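Local coordinates for citrate lyase (Yersinia pestis, PDB 3QLL), which is a putative citrate lyase beta subunit of the CitE type, probably a magnesium-dependent lyase built on a beta/alpha barrel, at residues 43-46 / 47-50; 76-80 / 81-85; 113-116 / 117-121; 133-136 / 137-140; 236-239 / 240-244. All blocks are in the same frame, centred on the assembly; numbering follows the deposited sequence.

Contact 1. Residues 43-46 / 47-50; sequences YQTR and SWLF
T45 and W48 meet through a single polar bond, an example of how a buried indole can have its N-H satisfied by a hydroxyl only three residues back in the chain. The CB of T45 points at the strand that follows and lies 3.6 Å from NE1 of W48. One atom further out, OG1 of T45 accepts the indole hydrogen, with NE1 of W48 at 2.8 Å. OG1 sits at the pyrrole edge of the ring, tilted 21° out of its plane, and the N-H points somewhat off line (143°). A chi1 of 79° sets OG1 between the backbone N and the carbonyl carbon, and this hydroxyl also hydrogen-bonds the carbonyl oxygen of T42; the two partners probably steady its rotation. On the ring side, CG of W48 is anti to the carbonyl carbon, which carries NE1 back along the chain to T45. R46 turns elsewhere, to a salt bridge with D68. The indole packs against V69 and I71 of strand 69-73, against A252 of strand 252-255 and against the ring of Y132, while S47 and L49 face helix 261-267, so strand 47-52 enters the barrel between its two neighbouring strands.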
loop_
_atom_site.group_PDB
_atom_site.type_symbol
_atom_site.label_atom_id
_atom_site.label_comp_id
_atom_site.label_asym_id
_atom_site.label_seq_id
_atom_site.Cartn_x
_atom_site.Cartn_y
_atom_site.Cartn_z
ATOM N N TYR A 43 25.235 -2.729 2.489
ATOM C CA TYR A 43 24.515 -2.254 3.674
ATOM C C TYR A 43 25.306 -1.116 4.388
ATOM O O TYR A 43 24.735 -0.219 5.004
ATOM C CB TYR A 43 24.229 -3.406 4.659
ATOM C CG TYR A 43 22.846 -3.968 4.503
ATOM C CD1 TYR A 43 21.718 -3.153 4.582
ATOM C CD2 TYR A 43 22.651 -5.335 4.302
ATOM C CE1 TYR A 43 20.421 -3.684 4.430
ATOM C CE2 TYR A 43 21.363 -5.876 4.161
ATOM C CZ TYR A 43 20.265 -5.046 4.230
ATOM O OH TYR A 43 19.028 -5.583 4.087
ATOM N N GLN A 44 26.628 -1.210 4.341
ATOM C CA GLN A 44 27.508 -0.221 4.943
ATOM C C GLN A 44 27.404 1.155 4.282
ATOM O O GLN A 44 27.638 2.166 4.934
ATOM C CB GLN A 44 28.938 -0.724 4.915
ATOM C CG GLN A 44 29.216 -1.664 6.063
ATOM C CD GLN A 44 30.361 -2.616 5.750
ATOM O OE1 GLN A 44 30.996 -2.521 4.694
ATOM N NE2 GLN A 44 30.604 -3.568 6.654
ATOM N N THR A 45 27.122 1.174 2.982
ATOM C CA THR A 45 27.041 2.420 2.210
ATOM C C THR A 45 25.855 3.293 2.658
ATOM O O THR A 45 24.780 2.771 3.030
ATOM C CB THR A 45 26.907 2.155 0.685
ATOM O OG1 THR A 45 25.569 1.799 0.344
ATOM C CG2 THR A 45 27.923 1.096 0.225
ATOM N N ARG A 46 26.048 4.608 2.638
ATOM C CA ARG A 46 25.038 5.558 3.099
ATOM C C ARG A 46 24.695 6.528 1.965
ATOM O O ARG A 46 23.540 6.957 1.836
ATOM C CB ARG A 46 25.534 6.354 4.311
ATOM C CG ARG A 46 25.944 5.521 5.499
ATOM C CD ARG A 46 26.961 6.221 6.366
ATOM N NE ARG A 46 28.157 6.588 5.608
ATOM C CZ ARG A 46 29.162 7.324 6.090
ATOM N NH1 ARG A 46 29.118 7.782 7.345
ATOM N NH2 ARG A 46 30.208 7.605 5.317
ATOM N N SER A 47 25.719 6.923 1.205
ATOM C CA SER A 47 25.576 7.917 0.139
ATOM C C SER A 47 25.976 7.383 -1.238
ATOM O O SER A 47 27.057 6.847 -1.415
ATOM C CB SER A 47 26.413 9.176 0.456
ATOM O OG SER A 47 27.687 8.835 0.975
ATOM N N TRP A 48 25.104 7.568 -2.202
ATOM C CA TRP A 48 25.395 7.238 -3.588
ATOM C C TRP A 48 25.315 8.486 -4.453
ATOM O O TRP A 48 24.244 9.071 -4.607
ATOM C CB TRP A 48 24.411 6.181 -4.111
ATOM C CG TRP A 48 24.565 4.861 -3.435
ATOM C CD1 TRP A 48 24.390 4.597 -2.102
ATOM C CD2 TRP A 48 24.879 3.612 -4.050
ATOM N NE1 TRP A 48 24.594 3.275 -1.850
ATOM C CE2 TRP A 48 24.877 2.633 -3.025
ATOM C CE3 TRP A 48 25.137 3.215 -5.367
ATOM C CZ2 TRP A 48 25.156 1.283 -3.270
ATOM C CZ3 TRP A 48 25.422 1.874 -5.614
ATOM C CH2 TRP A 48 25.424 0.922 -4.572
ATOM N N LEU A 49 26.434 8.891 -5.027
ATOM C CA LEU A 49 26.489 10.150 -5.777
ATOM C C LEU A 49 26.506 9.913 -7.268
ATOM O O LEU A 49 27.447 9.297 -7.792
ATOM C CB LEU A 49 27.704 10.962 -5.378
ATOM C CG LEU A 49 27.875 12.319 -6.053
ATOM C CD1 LEU A 49 26.741 13.366 -5.823
ATOM C CD2 LEU A 49 29.219 12.842 -5.586
ATOM N N PHE A 50 25.496 10.454 -7.950
ATOM C CA PHE A 50 25.438 10.429 -9.411
ATOM C C PHE A 50 26.336 11.532 -9.949
ATOM O O PHE A 50 26.163 12.687 -9.606
ATOM C CB PHE A 50 24.005 10.649 -9.928
ATOM C CG PHE A 50 23.090 9.480 -9.755
ATOM C CD1 PHE A 50 23.164 8.385 -10.613
ATOM C CD2 PHE A 50 22.117 9.481 -8.751
ATOM C CE1 PHE A 50 22.305 7.312 -10.463
ATOM C CE2 PHE A 50 21.243 8.403 -8.605
ATOM C CZ PHE A 50 21.344 7.320 -9.460
#

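Contact 2. Residues 76-80 / 81-85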
loop_
_atom_site.group_PDB
_atom_site.type_symbol
_atom_site.label_atom_id
_atom_site.label_comp_id
_atom_site.label_asym_id
_atom_site.label_seq_id
_atom_site.Cartn_x
_atom_site.Cartn_y
_atom_site.Cartn_z
ATOM N N ASP A 76 20.455 10.022 -17.710
ATOM C CA ASP A 76 19.615 11.226 -17.819
ATOM C C ASP A 76 20.388 12.524 -17.689
ATOM O O ASP A 76 19.931 13.564 -18.143
ATOM C CB ASP A 76 18.431 11.185 -16.833
ATOM C CG ASP A 76 17.190 10.497 -17.424
ATOM O OD1 ASP A 76 17.080 10.432 -18.669
ATOM O OD2 ASP A 76 16.331 10.008 -16.651
ATOM N N SER A 77 21.578 12.449 -17.113
ATOM C CA SER A 77 22.435 13.624 -17.029
ATOM C C SER A 77 23.213 13.841 -18.339
ATOM O O SER A 77 23.619 14.956 -18.656
ATOM C CB SER A 77 23.389 13.472 -15.843
ATOM O OG SER A 77 24.218 12.333 -15.993
ATOM N N VAL A 78 23.398 12.769 -19.098
ATOM C CA VAL A 78 24.091 12.818 -20.382
ATOM C C VAL A 78 23.095 13.031 -21.524
ATOM O O VAL A 78 22.114 12.298 -21.644
ATOM C CB VAL A 78 24.887 11.526 -20.642
ATOM C CG1 VAL A 78 25.663 11.654 -21.936
ATOM C CG2 VAL A 78 25.836 11.257 -19.505
ATOM N N SER A 79 23.342 14.033 -22.360
ATOM C CA SER A 79 22.516 14.270 -23.543
ATOM C C SER A 79 22.620 13.094 -24.502
ATOM O O SER A 79 23.578 12.331 -24.442
ATOM C CB SER A 79 22.962 15.542 -24.256
ATOM O OG SER A 79 24.113 15.259 -25.024
ATOM N N GLN A 80 21.687 12.997 -25.439
ATOM C CA GLN A 80 21.710 11.907 -26.398
ATOM C C GLN A 80 22.912 12.017 -27.340
ATOM O O GLN A 80 23.487 11.008 -27.782
ATOM C CB GLN A 80 20.412 11.858 -27.206
ATOM C CG GLN A 80 20.238 10.567 -27.997
ATOM C CD GLN A 80 19.669 9.430 -27.139
ATOM O OE1 GLN A 80 19.543 9.545 -25.915
ATOM N NE2 GLN A 80 19.365 8.314 -27.784
ATOM N N ALA A 81 23.320 13.242 -27.644
ATOM C CA ALA A 81 24.463 13.427 -28.543
ATOM C C ALA A 81 25.772 12.999 -27.876
ATOM O O ALA A 81 26.754 12.689 -28.540
ATOM C CB ALA A 81 24.538 14.876 -29.007
ATOM N N ASP A 82 25.765 12.978 -26.553
ATOM C CA ASP A 82 26.981 12.797 -25.784
ATOM C C ASP A 82 27.189 11.322 -25.317
ATOM O O ASP A 82 28.166 11.014 -24.627
ATOM C CB ASP A 82 26.965 13.762 -24.590
ATOM C CG ASP A 82 27.817 15.021 -24.849
ATOM O OD1 ASP A 82 29.052 14.864 -25.042
ATOM O OD2 ASP A 82 27.267 16.156 -24.893
ATOM N N LYS A 83 26.273 10.440 -25.703
ATOM C CA LYS A 83 26.238 9.058 -25.205
ATOM C C LYS A 83 27.511 8.296 -25.612
ATOM O O LYS A 83 28.077 7.559 -24.818
ATOM C CB LYS A 83 24.976 8.294 -25.677
ATOM C CG LYS A 83 23.630 8.837 -25.232
ATOM C CD LYS A 83 23.396 8.681 -23.753
ATOM C CE LYS A 83 22.055 9.270 -23.385
ATOM N NZ LYS A 83 21.752 9.153 -21.941
ATOM N N GLU A 84 27.945 8.476 -26.857
ATOM C CA GLU A 84 29.165 7.808 -27.296
ATOM C C GLU A 84 30.382 8.389 -26.581
ATOM O O GLU A 84 31.243 7.657 -26.081
ATOM C CB GLU A 84 29.343 7.903 -28.807
ATOM C CG GLU A 84 30.510 7.078 -29.318
ATOM C CD GLU A 84 30.247 5.579 -29.319
ATOM O OE1 GLU A 84 29.193 5.147 -29.842
ATOM O OE2 GLU A 84 31.081 4.822 -28.780
ATOM N N GLN A 85 30.460 9.716 -26.574
ATOM C CA GLN A 85 31.480 10.423 -25.822
ATOM C C GLN A 85 31.528 9.892 -24.362
ATOM O O GLN A 85 32.512 9.273 -23.959
ATOM C CB GLN A 85 31.180 11.922 -25.825
ATOM C CG GLN A 85 32.263 12.782 -25.205
ATOM C CD GLN A 85 33.430 12.976 -26.175
ATOM O OE1 GLN A 85 33.293 13.631 -27.212
ATOM N NE2 GLN A 85 34.577 12.390 -25.847
#
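S79 and D82 face each other across a turn that leads into a helix, a worked case of a loop held by several modest bonds. Among the backbone-centred bonds, D82 N donates to the carbonyl oxygen of S79 at 3.1 Å. The same D82 N lies 3.2 Å from OG of S79 in a weak second bond. OG of S79 in turn gives a weak bond to OD2 of D82, at 3.3 Å; its chi1 of 79° tucks OG between backbone N and carbonyl carbon, facing the amide N and carboxylate of D82. The charged contribution comes from K83, whose chain bends at chi2 and then runs extended. Its NZ bonds OD1 of N109 and the carbonyl oxygen of V78, the latter at 3.2 Å. The carbonyls of L74 and E75 are further partners, so oxygens from the loop and beyond gather round the ammonium. Apolar packing is lighter: CG1 of V78 rests on CB of D82 at 3.6 Å, the two side chains crossing at about a right angle. The whole turn lies between strand 69-73 and helix 83-91, and K83 ties the start of that helix to the loops following strands 69-73 and 104-107.

Contact 3. Residues 113-116 / 117-121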
loop_
_atom_site.group_PDB
_atom_site.type_symbol
_atom_site.label_atom_id
_atom_site.label_comp_id
_atom_site.label_asym_id
_atom_site.label_seq_id
_atom_site.Cartn_x
_atom_site.Cartn_y
_atom_site.Cartn_z
ATOM N N THR A 113 16.857 0.848 -24.586
ATOM C CA THR A 113 17.398 1.926 -25.457
ATOM C C THR A 113 18.623 1.458 -26.293
ATOM O O THR A 113 19.469 0.661 -25.821
ATOM C CB THR A 113 17.787 3.219 -24.627
ATOM O OG1 THR A 113 18.918 2.965 -23.771
ATOM C CG2 THR A 113 16.627 3.639 -23.722
ATOM N N ARG A 114 18.739 2.009 -27.510
ATOM C CA ARG A 114 19.919 1.788 -28.334
ATOM C C ARG A 114 21.190 2.174 -27.566
ATOM O O ARG A 114 22.213 1.495 -27.674
ATOM C CB ARG A 114 19.820 2.567 -29.631
ATOM C CG ARG A 114 21.091 2.492 -30.478
ATOM C CD ARG A 114 20.864 2.880 -31.931
ATOM N NE ARG A 114 22.062 2.637 -32.726
ATOM C CZ ARG A 114 22.262 3.148 -33.936
ATOM N NH1 ARG A 114 21.348 3.942 -34.477
ATOM N NH2 ARG A 114 23.382 2.884 -34.600
ATOM N N ALA A 115 21.132 3.271 -26.813
ATOM C CA ALA A 115 22.237 3.632 -25.944
ATOM C C ALA A 115 22.667 2.495 -24.997
ATOM O O ALA A 115 23.853 2.157 -24.942
ATOM C CB ALA A 115 21.893 4.891 -25.159
ATOM N N GLY A 116 21.695 1.847 -24.341
ATOM C CA GLY A 116 21.978 0.792 -23.379
ATOM C C GLY A 116 22.583 -0.459 -23.981
ATOM O O GLY A 116 23.457 -1.079 -23.368
ATOM N N ILE A 117 22.115 -0.852 -25.158
ATOM C CA ILE A 117 22.759 -1.943 -25.897
ATOM C C ILE A 117 24.233 -1.642 -26.190
ATOM O O ILE A 117 25.122 -2.438 -25.879
ATOM C CB ILE A 117 22.031 -2.211 -27.215
ATOM C CG1 ILE A 117 20.570 -2.614 -26.907
ATOM C CG2 ILE A 117 22.753 -3.263 -28.074
ATOM C CD1 ILE A 117 20.356 -4.040 -26.345
ATOM N N GLU A 118 24.485 -0.472 -26.754
ATOM C CA GLU A 118 25.858 -0.006 -27.025
ATOM C C GLU A 118 26.730 0.031 -25.767
ATOM O O GLU A 118 27.875 -0.436 -25.797
ATOM C CB GLU A 118 25.823 1.362 -27.666
ATOM C CG GLU A 118 25.158 1.359 -29.028
ATOM C CD GLU A 118 24.920 2.771 -29.545
ATOM O OE1 GLU A 118 24.903 3.719 -28.717
ATOM O OE2 GLU A 118 24.742 2.944 -30.771
ATOM N N ASP A 119 26.179 0.583 -24.683
ATOM C CA ASP A 119 26.880 0.642 -23.410
ATOM C C ASP A 119 27.299 -0.775 -22.983
ATOM O O ASP A 119 28.412 -1.000 -22.510
ATOM C CB ASP A 119 26.019 1.290 -22.327
ATOM C CG ASP A 119 25.738 2.765 -22.608
ATOM O OD1 ASP A 119 26.569 3.423 -23.279
ATOM O OD2 ASP A 119 24.722 3.297 -22.102
ATOM N N ILE A 120 26.376 -1.720 -23.111
ATOM C CA ILE A 120 26.643 -3.099 -22.738
ATOM C C ILE A 120 27.677 -3.716 -23.676
ATOM O O ILE A 120 28.578 -4.434 -23.242
ATOM C CB ILE A 120 25.325 -3.941 -22.695
ATOM C CG1 ILE A 120 24.469 -3.429 -21.529
ATOM C CG2 ILE A 120 25.622 -5.436 -22.553
ATOM C CD1 ILE A 120 23.069 -3.968 -21.476
ATOM N N HIS A 121 27.545 -3.433 -24.963
ATOM C CA HIS A 121 28.519 -3.903 -25.948
ATOM C C HIS A 121 29.917 -3.418 -25.608
ATOM O O HIS A 121 30.877 -4.184 -25.561
ATOM C CB HIS A 121 28.132 -3.424 -27.336
ATOM C CG HIS A 121 28.940 -4.060 -28.421
ATOM N ND1 HIS A 121 29.727 -5.173 -28.205
ATOM C CD2 HIS A 121 29.067 -3.763 -29.734
ATOM C CE1 HIS A 121 30.302 -5.531 -29.339
ATOM N NE2 HIS A 121 29.917 -4.692 -30.282
#
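R114 and E118, one helical turn apart, form the looser side of this contact, while the backbone and the buried face around A115 and D119 form the tight one. On the tight side D119 N donates to the carbonyl oxygen of A115 at 2.8 Å, and I120 N to that of G116 at 3.0 Å. CG1 of I120 rests against this same G116 oxygen at 3.2 Å, and the I120 side chain also packs on L147 and L150 of helix 141-150. The buried carboxylate of D119 bonds R87 through OD1, a salt bridge, and N109 through OD2. On the outer side, NE of R114 and OE2 of E118 are 3.3 Å apart, a salt bridge with a weak, bent hydrogen bond (124°). The guanidinium and carboxylate planes stand 61° apart. CG of R114 lies opposite its backbone N (chi1 174°) and the chain runs extended to NE, while OE1 of E118 pairs with R87. At the helix start OG1 of T113 accepts from G116 N at 3.0 Å and also hydrogen-bonds the carbonyl oxygen of G110. This classic threonine N-cap opens the helix of the beta-alpha-beta unit of strands 104-107 and 132-135 in a beta/alpha barrel.

Contact 4. Residues 133-136 / 137-140; sequences LVLP and KTES
T138 OG1 donates to the carbonyl oxygen of L135 at 3.0 Å, a bond that spans the bend where the chain passes from the barrel strand into the following loop. It illustrates how a side-chain hydroxyl can take hold of a nearby carbonyl. The hydroxyl comes in from above the carbonyl plane, 46° out of it. With chi1 at -63°, OG1 lies anti to the carbonyl carbon of T138, which brings it within bonding distance of the L135 oxygen. The same atom touches the leucine side chain, 3.6 Å from CD2 of L135, and the two side chains cross at about a right angle. Between them, P136 and K137 form the bend, the backbone of K137 taking up a left-handed conformation. The amide N of K137 hydrogen-bonds OE2 of E165, a predicted magnesium and substrate ligand, and P136 packs on both E165 and R107, a predicted substrate-binding residue. The bend therefore probably borders the active site. Strand 132-135 lies between strands 104-107 and 159-164, L135 meets H143 and L147 of helix 141-150, and T138 reaches L144 of the same helix.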
loop_
_atom_site.group_PDB
_atom_site.type_symbol
_atom_site.label_atom_id
_atom_site.label_comp_id
_atom_site.label_asym_id
_atom_site.label_seq_id
_atom_site.Cartn_x
_atom_site.Cartn_y
_atom_site.Cartn_z
ATOM N N LEU A 133 26.727 -2.319 -11.244
ATOM C CA LEU A 133 26.090 -1.928 -12.471
ATOM C C LEU A 133 24.675 -1.475 -12.137
ATOM O O LEU A 133 23.869 -2.258 -11.666
ATOM C CB LEU A 133 26.047 -3.097 -13.453
ATOM C CG LEU A 133 25.589 -2.582 -14.817
ATOM C CD1 LEU A 133 26.505 -1.441 -15.268
ATOM C CD2 LEU A 133 25.506 -3.670 -15.852
ATOM N N VAL A 134 24.378 -0.205 -12.359
ATOM C CA VAL A 134 23.085 0.363 -11.997
ATOM C C VAL A 134 22.176 0.411 -13.229
ATOM O O VAL A 134 22.498 1.039 -14.222
ATOM C CB VAL A 134 23.231 1.789 -11.370
ATOM C CG1 VAL A 134 21.891 2.348 -10.926
ATOM C CG2 VAL A 134 24.196 1.745 -10.200
ATOM N N LEU A 135 21.074 -0.328 -13.175
ATOM C CA LEU A 135 20.171 -0.440 -14.308
ATOM C C LEU A 135 18.900 0.394 -14.107
ATOM O O LEU A 135 18.107 0.097 -13.202
ATOM C CB LEU A 135 19.800 -1.903 -14.535
ATOM C CG LEU A 135 18.858 -2.089 -15.723
ATOM C CD1 LEU A 135 19.645 -1.791 -17.011
ATOM C CD2 LEU A 135 18.196 -3.490 -15.720
ATOM N N PRO A 136 18.682 1.415 -14.956
ATOM C CA PRO A 136 17.485 2.263 -14.889
ATOM C C PRO A 136 16.257 1.527 -15.350
ATOM O O PRO A 136 16.352 0.558 -16.127
ATOM C CB PRO A 136 17.789 3.400 -15.892
ATOM C CG PRO A 136 18.709 2.827 -16.816
ATOM C CD PRO A 136 19.559 1.828 -16.058
ATOM N N LYS A 137 15.115 1.995 -14.871
ATOM C CA LYS A 137 13.838 1.463 -15.295
ATOM C C LYS A 137 13.772 -0.070 -15.216
ATOM O O LYS A 137 13.327 -0.727 -16.154
ATOM C CB LYS A 137 13.509 1.951 -16.712
ATOM C CG LYS A 137 12.068 2.373 -16.874
ATOM C CD LYS A 137 11.697 2.657 -18.331
ATOM C CE LYS A 137 10.243 3.127 -18.453
ATOM N NZ LYS A 137 9.905 4.327 -17.608
ATOM N N THR A 138 14.217 -0.635 -14.100
ATOM C CA THR A 138 14.104 -2.070 -13.878
ATOM C C THR A 138 12.628 -2.413 -13.661
ATOM O O THR A 138 11.958 -1.792 -12.815
ATOM C CB THR A 138 14.917 -2.491 -12.668
ATOM O OG1 THR A 138 16.285 -2.214 -12.942
ATOM C CG2 THR A 138 14.759 -3.993 -12.402
ATOM N N GLU A 139 12.100 -3.282 -14.536
ATOM C CA GLU A 139 10.647 -3.501 -14.575
ATOM C C GLU A 139 10.250 -4.960 -14.433
ATOM O O GLU A 139 9.066 -5.304 -14.416
ATOM C CB GLU A 139 10.052 -2.899 -15.832
ATOM C CG GLU A 139 9.937 -1.362 -15.706
ATOM C CD GLU A 139 9.194 -0.726 -16.869
ATOM O OE1 GLU A 139 9.252 -1.249 -18.000
ATOM O OE2 GLU A 139 8.504 0.264 -16.648
ATOM N N SER A 140 11.235 -5.829 -14.270
ATOM C CA SER A 140 10.947 -7.254 -14.170
ATOM C C SER A 140 12.160 -7.941 -13.640
ATOM O O SER A 140 13.233 -7.363 -13.596
ATOM C CB SER A 140 10.603 -7.853 -15.551
ATOM O OG SER A 140 11.826 -8.135 -16.232
#

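Contact 5. Residues 236-239 / 240-244; sequences SGLQ and SETLR
L238 and T242 lie side by side one turn apart on helix 235-248, the helix of the beta-alpha-beta unit between strands 224-226 and 252-255 of the barrel. The example shows how regularly helical geometry pairs backbone donors and acceptors. S240 N donates to the carbonyl oxygen of S236 at 3.0 Å, E241 N to that of G237 at 3.0 Å and L243 N to that of Q239 at 3.1 Å, so each of these acceptors is met by the amide four residues on. The oxygen of L238 receives the amide N of T242 at 3.0 Å. OG1 of T242 also points at this oxygen, folded back onto the preceding turn by its chi1 of -52°, but the modelled distance is implausibly short and its exact length doubtful. Nearer the helix start, G237 N is satisfied by OD1 of D234. The carboxylate of E241 turns away from these bonds on an extended chain, and its OE1 forms a salt bridge with NZ of K253 on strand 252-255. R244 makes a cation-pi contact with W203, and a long, weak ion pair with E204 of a second subunit. L238 and T242 both touch K253, while L238 also meets T263 and T242 meets L267, so this side of the turn packs toward helix 261-267. CD1 of L238 lies 3.8 Å from OG1 of T242.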
loop_
_atom_site.group_PDB
_atom_site.type_symbol
_atom_site.label_atom_id
_atom_site.label_comp_id
_atom_site.label_asym_id
_atom_site.label_seq_id
_atom_site.Cartn_x
_atom_site.Cartn_y
_atom_site.Cartn_z
ATOM N N SER A 236 17.197 22.029 4.554
ATOM C CA SER A 236 16.137 21.550 5.437
ATOM C C SER A 236 15.336 20.392 4.786
ATOM O O SER A 236 15.097 19.375 5.420
ATOM C CB SER A 236 15.217 22.693 5.838
ATOM O OG SER A 236 14.188 22.168 6.650
ATOM N N GLY A 237 14.883 20.571 3.544
ATOM C CA GLY A 237 14.140 19.523 2.858
ATOM C C GLY A 237 14.924 18.235 2.692
ATOM O O GLY A 237 14.392 17.145 2.881
ATOM N N LEU A 238 16.221 18.361 2.476
ATOM C CA LEU A 238 17.088 17.217 2.333
ATOM C C LEU A 238 17.185 16.429 3.630
ATOM O O LEU A 238 17.121 15.194 3.622
ATOM C CB LEU A 238 18.489 17.668 1.918
ATOM C CG LEU A 238 19.590 16.605 1.906
ATOM C CD1 LEU A 238 19.237 15.485 0.899
ATOM C CD2 LEU A 238 20.958 17.187 1.664
ATOM N N GLN A 239 17.364 17.151 4.736
ATOM C CA GLN A 239 17.440 16.565 6.077
ATOM C C GLN A 239 16.172 15.815 6.487
ATOM O O GLN A 239 16.228 14.710 7.023
ATOM C CB GLN A 239 17.754 17.650 7.127
ATOM C CG GLN A 239 19.180 18.184 7.076
ATOM C CD GLN A 239 19.447 19.377 7.988
ATOM O OE1 GLN A 239 18.507 20.008 8.524
ATOM N NE2 GLN A 239 20.718 19.768 8.092
ATOM N N SER A 240 15.046 16.470 6.264
ATOM C CA SER A 240 13.739 15.939 6.555
ATOM C C SER A 240 13.469 14.640 5.757
ATOM O O SER A 240 13.022 13.636 6.341
ATOM C CB SER A 240 12.670 16.981 6.272
ATOM O OG SER A 240 11.381 16.457 6.517
ATOM N N GLU A 241 13.714 14.677 4.435
ATOM C CA GLU A 241 13.479 13.520 3.557
ATOM C C GLU A 241 14.380 12.349 3.959
ATOM O O GLU A 241 13.923 11.160 4.003
ATOM C CB GLU A 241 13.664 13.877 2.063
ATOM C CG GLU A 241 13.309 12.729 1.119
ATOM C CD GLU A 241 13.239 13.125 -0.374
ATOM O OE1 GLU A 241 14.171 12.796 -1.143
ATOM O OE2 GLU A 241 12.219 13.759 -0.772
ATOM N N THR A 242 15.634 12.675 4.271
ATOM C CA THR A 242 16.600 11.653 4.660
ATOM C C THR A 242 16.185 10.910 5.952
ATOM O O THR A 242 16.195 9.682 6.013
ATOM C CB THR A 242 18.024 12.278 4.837
ATOM O OG1 THR A 242 18.351 13.027 3.662
ATOM C CG2 THR A 242 19.081 11.229 5.048
ATOM N N LEU A 243 15.746 11.667 6.950
ATOM C CA LEU A 243 15.243 11.113 8.197
ATOM C C LEU A 243 13.985 10.246 8.014
ATOM O O LEU A 243 13.867 9.163 8.596
ATOM C CB LEU A 243 14.957 12.245 9.178
ATOM C CG LEU A 243 16.187 12.800 9.894
ATOM C CD1 LEU A 243 15.831 14.052 10.717
ATOM C CD2 LEU A 243 16.894 11.735 10.731
ATOM N N ARG A 244 13.032 10.754 7.235
ATOM C CA ARG A 244 11.821 9.999 6.884
ATOM C C ARG A 244 12.184 8.680 6.217
ATOM O O ARG A 244 11.588 7.638 6.528
ATOM C CB ARG A 244 10.908 10.809 5.959
ATOM C CG ARG A 244 10.032 11.803 6.689
ATOM C CD ARG A 244 9.056 12.530 5.743
ATOM N NE ARG A 244 7.663 12.313 6.133
ATOM C CZ ARG A 244 6.648 13.102 5.784
ATOM N NH1 ARG A 244 6.861 14.156 5.004
ATOM N NH2 ARG A 244 5.413 12.830 6.196
#

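In the fold
Followed from the N terminus, the five contacts run in series, none enclosing or crossing another. Contact 1 leads the chain into the first barrel strand, and contact 2 turns the loop after strand 69-73 into helix 83-91. Contact 3 opens helix 114-125, about 12 Å from contact 2 between centres; R87 and N109 serve both neighbourhoods. Contact 4 follows on the next strand, where it turns toward helix 141-150. Contact 5 lies far round the barrel, its centre about 35 Å from that of contact 3. There K253 links back to contact 1, bonding E241 through its side chain and R46 through its backbone, which helps join the last strand to the first.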